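Local structure of ABC transporter substrate-binding protein (Vibrio cholerae, 3LKV) at residues Ser14-His19 against Ala77-Gln82; Ile93-Val98 against Lys115-Leu120. The protein is probably the substrate-binding component of an ABC transporter, holding phenylalanine in the crystal between two lobes, each built round its own sheet. One frame throughout, in Å; residues are numbered along the deposited sequence.

Both segments of contact 1 precede those of contact 2, with centres about 12 Å apart. Both contacts reach the same parallel sheet, in which strands 9-15, 72-76, 93-98 and 117-121 lie side by side. Helix 78-87, which supplies the second half of contact 1, leads in the chain to strand 93-98, the first half of contact 2. The two contacts also touch: A77 N lies 3.0 Å from T96 O, a probable hydrogen bond, and A81 CB packs 3.9 Å from F95 CB. Both meet the bound phenylalanine, contact 1 at its carboxylate and ring, contact 2 at its amino group, so successive elements of one lobe hold both ends of its backbone.

Contact 1: residues Ser14-His19 against Ala77-Gln82; sequences SQIVEH and ATPTAQ. With PHE (phenylalanine), chain B.
In the phenylalanine pocket, the turn after strand 9-15 packs on the first turn of helix 78-87, with I16 and T80 as the nearest pair (CA to CA 5.3 Å). I16 CG2 presses on A77 CB at 3.4 Å, closer than usual for two carbons, while the CG1 branch, swung opposite the backbone N (chi1 -176°), carries I16 CD1 to 3.9 Å from P79 CB; these two side chains cross at about a right angle. T80 turns its methyl to the strand, with CG2 3.2 Å from S14 OG. T80 OG1 faces I16 N at too poor an angle for a hydrogen bond and is hydrogen-bonded instead to I76 O. A water bridges the segments, accepting from S14 OG and donating to T80 O.

A77 is the N-cap, and the ligand carboxylate sits at the helix start. T78 N donates to PHE OXT over 2.8 Å in a nearly straight bond (168°), and T78 OG1 reaches PHE O at 2.7 Å. Helix polarity would probably favour the negative charge. H19 comes to the ligand ring from the other segment, its CE1 3.5 Å from PHE CE1, and its NE2 is hydrogen-bonded to N203 OD1. A ligand carboxylate is thus received at a helix N-terminus beside the C-terminal ends of parallel strands, as in amino-acid-binding members of the periplasmic binding protein superfamily.

Contact 2: residues Ile93-Val98 against Lys115-Leu120; sequences IVFTAV and KNVTGL. With PHE (phenylalanine), chain B.
F95 packs closely on G119 in this pairing of neighbouring parallel strands. G119 CA stands over the centre of the F95 ring, 4.0 Å from its centroid and 12° off the normal, a CH-pi contact, and T118 C lies over the same face toward the rim. G119, without a side chain, lets its CA come to 3.2 Å from F95 O and takes backbone angles that would press a CB on the preceding carbonyl O. V117 CG1 meets the ring at its edge, 3.6 Å from F95 CD2. With chi1 at 56°, F95 lays its ring across the neighbouring strand.

I93 N to N116 O, T118 N to I93 O, F95 N to T118 O and L120 N to F95 O form the parallel hydrogen-bond pattern, all at 2.8 to 2.9 Å, and the short segments 93-96 and 117-120 run parallel within 28°. This is the central sheet of an alpha/beta lobe, covered beside I93, F95 and V117 by helix 78-87, and beside V94, T96, T118 and L120 by helix 243-258.

Toward the pocket the pairing loosens. The chain turns a corner at A97, and V98 N reaches L120 O in only a weak hydrogen bond of 3.4 Å. A97 O there accepts from the ligand N at 2.9 Å. At the other end, near solvent-exposed K115, N116 ND2 touches I93 CD1 and is itself hydrogen-bonded to I91 O and T88 O.

Contact 1: residues Ser14-His19 against Ala77-Gln82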
ATOM      1  N   SER A  14      -1.358 -14.553  -3.889  1.00 18.94           N
ATOM      2  CA  SER A  14      -0.075 -15.183  -3.849  1.00 19.38           C
ATOM      3  C   SER A  14       0.660 -15.010  -5.176  1.00 20.98           C
ATOM      4  O   SER A  14       0.118 -15.303  -6.239  1.00 19.89           O
ATOM      5  CB  SER A  14      -0.305 -16.653  -3.625  1.00 19.77           C
ATOM      6  OG  SER A  14       0.922 -17.376  -3.535  1.00 23.50           O
ATOM      7  N   GLN A  15       1.931 -14.628  -5.098  1.00 20.63           N
ATOM      8  CA  GLN A  15       2.725 -14.216  -6.262  1.00 20.39           C
ATOM      9  C   GLN A  15       4.062 -14.893  -6.131  1.00 20.30           C
ATOM     10  O   GLN A  15       4.670 -14.850  -5.047  1.00 20.92           O
ATOM     11  CB  GLN A  15       2.898 -12.700  -6.188  1.00 20.70           C
ATOM     12  CG  GLN A  15       3.458 -12.104  -7.360  1.00 23.06           C
ATOM     13  CD  GLN A  15       3.528 -10.577  -7.259  1.00 24.24           C
ATOM     14  OE1 GLN A  15       2.546  -9.941  -6.956  1.00 24.56           O
ATOM     15  NE2 GLN A  15       4.676 -10.014  -7.556  1.00 21.46           N
ATOM     16  N   ILE A  16       4.555 -15.524  -7.199  1.00 19.64           N
ATOM     17  CA  ILE A  16       5.767 -16.321  -7.077  1.00 18.76           C
ATOM     18  C   ILE A  16       6.984 -15.482  -6.647  1.00 20.21           C
ATOM     19  O   ILE A  16       7.840 -15.936  -5.856  1.00 20.18           O
ATOM     20  CB  ILE A  16       6.008 -17.159  -8.370  1.00 18.73           C
ATOM     21  CG1 ILE A  16       7.207 -18.085  -8.235  1.00 20.19           C
ATOM     22  CG2 ILE A  16       6.117 -16.260  -9.619  1.00 16.32           C
ATOM     23  CD1 ILE A  16       7.157 -19.117  -7.090  1.00 22.11           C
ATOM     24  N   VAL A  17       7.084 -14.273  -7.196  1.00 21.12           N
ATOM     25  CA  VAL A  17       8.222 -13.406  -6.932  1.00 20.64           C
ATOM     26  C   VAL A  17       7.810 -12.005  -7.322  1.00 22.00           C
ATOM     27  O   VAL A  17       6.888 -11.809  -8.131  1.00 21.71           O
ATOM     28  CB  VAL A  17       9.515 -13.879  -7.688  1.00 21.72           C
ATOM     29  CG1 VAL A  17       9.448 -13.542  -9.175  1.00 19.11           C
ATOM     30  CG2 VAL A  17      10.801 -13.230  -7.068  1.00 19.12           C
ATOM     31  N   GLU A  18       8.457 -11.004  -6.726  1.00 23.58           N
ATOM     32  CA  GLU A  18       8.289  -9.593  -7.194  1.00 23.65           C
ATOM     33  C   GLU A  18       9.185  -9.314  -8.389  1.00 23.39           C
ATOM     34  O   GLU A  18      10.373  -9.245  -8.256  1.00 21.61           O
ATOM     35  CB  GLU A  18       8.578  -8.623  -6.043  1.00 24.56           C
ATOM     36  CG  GLU A  18       7.511  -8.867  -4.966  1.00 26.48           C
ATOM     37  CD  GLU A  18       7.630  -8.042  -3.693  1.00 31.47           C
ATOM     38  OE1 GLU A  18       8.630  -7.345  -3.490  1.00 35.31           O
ATOM     39  OE2 GLU A  18       6.672  -8.105  -2.872  1.00 35.58           O
ATOM     40  N   HIS A  19       8.596  -9.281  -9.583  1.00 23.33           N
ATOM     41  CA  HIS A  19       9.222  -8.651 -10.738  1.00 22.31           C
ATOM     42  C   HIS A  19       8.196  -7.735 -11.388  1.00 22.37           C
ATOM     43  O   HIS A  19       7.007  -7.882 -11.141  1.00 21.87           O
ATOM     44  CB  HIS A  19       9.867  -9.677 -11.711  1.00 22.20           C
ATOM     45  CG  HIS A  19       8.931 -10.658 -12.362  1.00 21.37           C
ATOM     46  ND1 HIS A  19       8.183 -10.348 -13.473  1.00 19.80           N
ATOM     47  CD2 HIS A  19       8.724 -11.977 -12.138  1.00 21.27           C
ATOM     48  CE1 HIS A  19       7.513 -11.418 -13.871  1.00 20.24           C
ATOM     49  NE2 HIS A  19       7.825 -12.423 -13.080  1.00 18.68           N
ATOM     50  N   ALA A  77       0.893 -15.803 -11.493  1.00 19.99           N
ATOM     51  CA  ALA A  77       1.987 -16.600 -12.059  1.00 20.45           C
ATOM     52  C   ALA A  77       1.752 -18.081 -11.783  1.00 21.01           C
ATOM     53  O   ALA A  77       1.020 -18.463 -10.870  1.00 20.93           O
ATOM     54  CB  ALA A  77       3.388 -16.126 -11.591  1.00 19.17           C
ATOM     55  N   THR A  78       2.367 -18.914 -12.604  1.00 21.62           N
ATOM     56  CA  THR A  78       2.020 -20.334 -12.660  1.00 21.49           C
ATOM     57  C   THR A  78       2.338 -21.130 -11.396  1.00 21.04           C
ATOM     58  O   THR A  78       1.505 -21.901 -10.917  1.00 20.10           O
ATOM     59  CB  THR A  78       2.646 -20.995 -13.921  1.00 21.05           C
ATOM     60  OG1 THR A  78       1.989 -20.457 -15.072  1.00 23.41           O
ATOM     61  CG2 THR A  78       2.449 -22.510 -13.900  1.00 19.53           C
ATOM     62  N   PRO A  79       3.554 -20.975 -10.858  1.00 21.53           N
ATOM     63  CA  PRO A  79       3.931 -21.856  -9.726  1.00 22.07           C
ATOM     64  C   PRO A  79       3.082 -21.573  -8.475  1.00 21.84           C
ATOM     65  O   PRO A  79       2.672 -22.492  -7.797  1.00 21.44           O
ATOM     66  CB  PRO A  79       5.421 -21.564  -9.503  1.00 22.73           C
ATOM     67  CG  PRO A  79       5.871 -20.835 -10.694  1.00 22.25           C
ATOM     68  CD  PRO A  79       4.665 -20.155 -11.319  1.00 21.05           C
ATOM     69  N   THR A  80       2.709 -20.324  -8.242  1.00 21.33           N
ATOM     70  CA  THR A  80       1.896 -20.001  -7.064  1.00 20.08           C
ATOM     71  C   THR A  80       0.467 -20.434  -7.335  1.00 19.98           C
ATOM     72  O   THR A  80      -0.159 -20.974  -6.451  1.00 18.55           O
ATOM     73  CB  THR A  80       2.002 -18.513  -6.720  1.00 21.33           C
ATOM     74  OG1 THR A  80       2.403 -17.798  -7.897  1.00 22.20           O
ATOM     75  CG2 THR A  80       3.116 -18.293  -5.654  1.00 18.41           C
ATOM     76  N   ALA A  81      -0.009 -20.306  -8.581  1.00 18.85           N
ATOM     77  CA  ALA A  81      -1.347 -20.821  -8.901  1.00 19.15           C
ATOM     78  C   ALA A  81      -1.411 -22.310  -8.680  1.00 18.44           C
ATOM     79  O   ALA A  81      -2.365 -22.795  -8.107  1.00 19.66           O
ATOM     80  CB  ALA A  81      -1.785 -20.466 -10.322  1.00 19.15           C
ATOM     81  N   GLN A  82      -0.386 -23.015  -9.103  1.00 17.86           N
ATOM     82  CA  GLN A  82      -0.343 -24.433  -8.962  1.00 18.18           C
ATOM     83  C   GLN A  82      -0.401 -24.840  -7.515  1.00 18.54           C
ATOM     84  O   GLN A  82      -1.111 -25.817  -7.171  1.00 17.66           O
ATOM     85  CB  GLN A  82       0.914 -25.021  -9.605  1.00 18.61           C
ATOM     86  CG  GLN A  82       0.863 -25.042 -11.155  1.00 18.11           C
ATOM     87  CD  GLN A  82       2.146 -25.639 -11.729  1.00 21.03           C
ATOM     88  OE1 GLN A  82       3.218 -25.231 -11.348  1.00 23.58           O
ATOM     89  NE2 GLN A  82       2.031 -26.554 -12.673  1.00 19.15           N
TER
HETATM   90  N   PHE B 601       3.141 -15.911 -17.504  1.00 25.13           N
HETATM   91  CA  PHE B 601       4.155 -16.196 -16.412  1.00 25.84           C
HETATM   92  C   PHE B 601       3.703 -17.462 -15.633  1.00 26.17           C
HETATM   93  O   PHE B 601       2.873 -18.227 -16.206  1.00 26.52           O
HETATM   94  CB  PHE B 601       4.378 -14.980 -15.501  1.00 24.95           C
HETATM   95  CG  PHE B 601       5.255 -13.903 -16.135  1.00 29.64           C
HETATM   96  CD1 PHE B 601       6.639 -14.108 -16.284  1.00 31.16           C
HETATM   97  CD2 PHE B 601       4.715 -12.723 -16.597  1.00 29.40           C
HETATM   98  CE1 PHE B 601       7.426 -13.174 -16.876  1.00 34.33           C
HETATM   99  CE2 PHE B 601       5.499 -11.776 -17.182  1.00 29.61           C
HETATM  100  CZ  PHE B 601       6.854 -11.976 -17.342  1.00 31.20           C
HETATM  101  OXT PHE B 601       4.139 -17.776 -14.503  1.00 26.45           O
HETATM  102  O   HOH W   1       0.806 -20.247  -3.621  1.00 22.26           O

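Contact 2: residues Ile93-Val98 against Lys115-Leu120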
ATOM      1  N   ILE A  93     -10.422 -19.988  -6.869  1.00 18.88           N
ATOM      2  CA  ILE A  93      -9.096 -19.573  -7.288  1.00 16.74           C
ATOM      3  C   ILE A  93      -9.225 -18.874  -8.634  1.00 17.43           C
ATOM      4  O   ILE A  93      -9.766 -19.434  -9.596  1.00 17.80           O
ATOM      5  CB  ILE A  93      -8.154 -20.747  -7.480  1.00 15.79           C
ATOM      6  CG1 ILE A  93      -7.944 -21.468  -6.131  1.00 16.09           C
ATOM      7  CG2 ILE A  93      -6.848 -20.251  -8.066  1.00 13.05           C
ATOM      8  CD1 ILE A  93      -7.378 -22.883  -6.187  1.00 10.61           C
ATOM      9  N   VAL A  94      -8.718 -17.657  -8.699  1.00 17.15           N
ATOM     10  CA  VAL A  94      -8.598 -16.933  -9.956  1.00 16.68           C
ATOM     11  C   VAL A  94      -7.117 -16.794 -10.223  1.00 17.08           C
ATOM     12  O   VAL A  94      -6.405 -16.138  -9.471  1.00 18.25           O
ATOM     13  CB  VAL A  94      -9.157 -15.545  -9.842  1.00 15.99           C
ATOM     14  CG1 VAL A  94      -8.917 -14.812 -11.153  1.00 15.50           C
ATOM     15  CG2 VAL A  94     -10.682 -15.619  -9.449  1.00 14.29           C
ATOM     16  N   PHE A  95      -6.633 -17.433 -11.249  1.00 16.63           N
ATOM     17  CA  PHE A  95      -5.232 -17.272 -11.572  1.00 18.36           C
ATOM     18  C   PHE A  95      -5.147 -16.152 -12.569  1.00 19.07           C
ATOM     19  O   PHE A  95      -6.147 -15.783 -13.226  1.00 20.43           O
ATOM     20  CB  PHE A  95      -4.609 -18.543 -12.159  1.00 18.74           C
ATOM     21  CG  PHE A  95      -5.324 -19.065 -13.397  1.00 16.88           C
ATOM     22  CD1 PHE A  95      -5.134 -18.469 -14.625  1.00 20.21           C
ATOM     23  CD2 PHE A  95      -6.150 -20.145 -13.315  1.00 18.15           C
ATOM     24  CE1 PHE A  95      -5.758 -18.943 -15.736  1.00 17.90           C
ATOM     25  CE2 PHE A  95      -6.801 -20.651 -14.443  1.00 16.95           C
ATOM     26  CZ  PHE A  95      -6.598 -20.039 -15.646  1.00 21.02           C
ATOM     27  N   THR A  96      -3.958 -15.580 -12.643  1.00 19.67           N
ATOM     28  CA  THR A  96      -3.698 -14.490 -13.516  1.00 19.58           C
ATOM     29  C   THR A  96      -2.246 -14.450 -13.943  1.00 19.21           C
ATOM     30  O   THR A  96      -1.385 -14.915 -13.268  1.00 19.47           O
ATOM     31  CB  THR A  96      -4.202 -13.166 -12.902  1.00 20.85           C
ATOM     32  OG1 THR A  96      -4.149 -12.167 -13.918  1.00 20.87           O
ATOM     33  CG2 THR A  96      -3.390 -12.705 -11.660  1.00 18.94           C
ATOM     34  N   ALA A  97      -2.016 -13.960 -15.142  1.00 20.99           N
ATOM     35  CA  ALA A  97      -0.724 -13.918 -15.769  1.00 20.67           C
ATOM     36  C   ALA A  97      -0.134 -15.298 -15.814  1.00 21.54           C
ATOM     37  O   ALA A  97       1.066 -15.502 -15.556  1.00 19.85           O
ATOM     38  CB  ALA A  97       0.231 -12.887 -15.029  1.00 21.31           C
ATOM     39  N   VAL A  98      -0.995 -16.266 -16.149  1.00 22.04           N
ATOM     40  CA  VAL A  98      -0.533 -17.649 -16.349  1.00 20.67           C
ATOM     41  C   VAL A  98      -0.452 -17.979 -17.849  1.00 20.97           C
ATOM     42  O   VAL A  98      -1.432 -17.855 -18.602  1.00 22.68           O
ATOM     43  CB  VAL A  98      -1.438 -18.641 -15.647  1.00 21.47           C
ATOM     44  CG1 VAL A  98      -1.177 -20.069 -16.184  1.00 18.53           C
ATOM     45  CG2 VAL A  98      -1.292 -18.493 -14.091  1.00 18.67           C
ATOM     46  N   LYS A 115     -14.487 -26.461 -12.300  1.00 20.08           N
ATOM     47  CA  LYS A 115     -14.241 -26.729 -10.893  1.00 21.82           C
ATOM     48  C   LYS A 115     -14.101 -25.421 -10.092  1.00 20.73           C
ATOM     49  O   LYS A 115     -14.873 -24.489 -10.334  1.00 19.80           O
ATOM     50  CB  LYS A 115     -13.056 -27.671 -10.745  1.00 22.64           C
ATOM     51  CG  LYS A 115     -13.286 -29.011 -11.427  1.00 28.70           C
ATOM     52  CD  LYS A 115     -11.926 -29.726 -11.507  1.00 37.01           C
ATOM     53  CE  LYS A 115     -12.006 -31.177 -11.075  1.00 42.93           C
ATOM     54  NZ  LYS A 115     -12.065 -32.081 -12.261  1.00 46.25           N
ATOM     55  N   ASN A 116     -13.187 -25.358  -9.117  1.00 19.40           N
ATOM     56  CA  ASN A 116     -13.017 -24.102  -8.337  1.00 19.31           C
ATOM     57  C   ASN A 116     -12.025 -23.080  -8.912  1.00 18.18           C
ATOM     58  O   ASN A 116     -11.676 -22.109  -8.261  1.00 18.90           O
ATOM     59  CB  ASN A 116     -12.650 -24.425  -6.885  1.00 18.88           C
ATOM     60  CG  ASN A 116     -11.238 -25.022  -6.756  1.00 18.59           C
ATOM     61  OD1 ASN A 116     -10.847 -25.914  -7.501  1.00 19.00           O
ATOM     62  ND2 ASN A 116     -10.501 -24.538  -5.803  1.00 14.66           N
ATOM     63  N   VAL A 117     -11.587 -23.288 -10.140  1.00 18.46           N
ATOM     64  CA  VAL A 117     -10.499 -22.524 -10.734  1.00 17.59           C
ATOM     65  C   VAL A 117     -10.895 -21.869 -12.048  1.00 18.60           C
ATOM     66  O   VAL A 117     -11.537 -22.491 -12.897  1.00 18.54           O
ATOM     67  CB  VAL A 117      -9.274 -23.443 -11.040  1.00 17.22           C
ATOM     68  CG1 VAL A 117      -8.014 -22.579 -11.401  1.00 17.38           C
ATOM     69  CG2 VAL A 117      -8.966 -24.359  -9.854  1.00 16.81           C
ATOM     70  N   THR A 118     -10.507 -20.608 -12.197  1.00 18.63           N
ATOM     71  CA  THR A 118     -10.691 -19.857 -13.423  1.00 18.82           C
ATOM     72  C   THR A 118      -9.689 -18.742 -13.468  1.00 19.08           C
ATOM     73  O   THR A 118      -8.890 -18.633 -12.549  1.00 18.00           O
ATOM     74  CB  THR A 118     -12.108 -19.264 -13.575  1.00 19.00           C
ATOM     75  OG1 THR A 118     -12.253 -18.778 -14.933  1.00 19.75           O
ATOM     76  CG2 THR A 118     -12.333 -18.166 -12.617  1.00 16.23           C
ATOM     77  N   GLY A 119      -9.720 -17.929 -14.529  1.00 18.94           N
ATOM     78  CA  GLY A 119      -8.852 -16.746 -14.577  1.00 19.40           C
ATOM     79  C   GLY A 119      -8.355 -16.314 -15.942  1.00 19.27           C
ATOM     80  O   GLY A 119      -9.041 -16.455 -16.930  1.00 19.28           O
ATOM     81  N   LEU A 120      -7.156 -15.780 -15.982  1.00 20.89           N
ATOM     82  CA  LEU A 120      -6.635 -15.098 -17.164  1.00 22.34           C
ATOM     83  C   LEU A 120      -5.256 -15.631 -17.561  1.00 22.15           C
ATOM     84  O   LEU A 120      -4.337 -15.746 -16.733  1.00 21.30           O
ATOM     85  CB  LEU A 120      -6.543 -13.614 -16.898  1.00 23.01           C
ATOM     86  CG  LEU A 120      -7.713 -12.702 -17.271  1.00 31.79           C
ATOM     87  CD1 LEU A 120      -7.931 -11.418 -16.396  1.00 36.34           C
ATOM     88  CD2 LEU A 120      -7.497 -12.279 -18.743  1.00 38.46           C
TER
HETATM   89  N   PHE B 601       3.141 -15.911 -17.504  1.00 25.13           N
HETATM   90  CA  PHE B 601       4.155 -16.196 -16.412  1.00 25.84           C
HETATM   91  C   PHE B 601       3.703 -17.462 -15.633  1.00 26.17           C
HETATM   92  O   PHE B 601       2.873 -18.227 -16.206  1.00 26.52           O
HETATM   93  CB  PHE B 601       4.378 -14.980 -15.501  1.00 24.95           C
HETATM   94  CG  PHE B 601       5.255 -13.903 -16.135  1.00 29.64           C
HETATM   95  CD1 PHE B 601       6.639 -14.108 -16.284  1.00 31.16           C
HETATM   96  CD2 PHE B 601       4.715 -12.723 -16.597  1.00 29.40           C
HETATM   97  CE1 PHE B 601       7.426 -13.174 -16.876  1.00 34.33           C
HETATM   98  CE2 PHE B 601       5.499 -11.776 -17.182  1.00 29.61           C
HETATM   99  CZ  PHE B 601       6.854 -11.976 -17.342  1.00 31.20           C
HETATM  100  OXT PHE B 601       4.139 -17.776 -14.503  1.00 26.45           O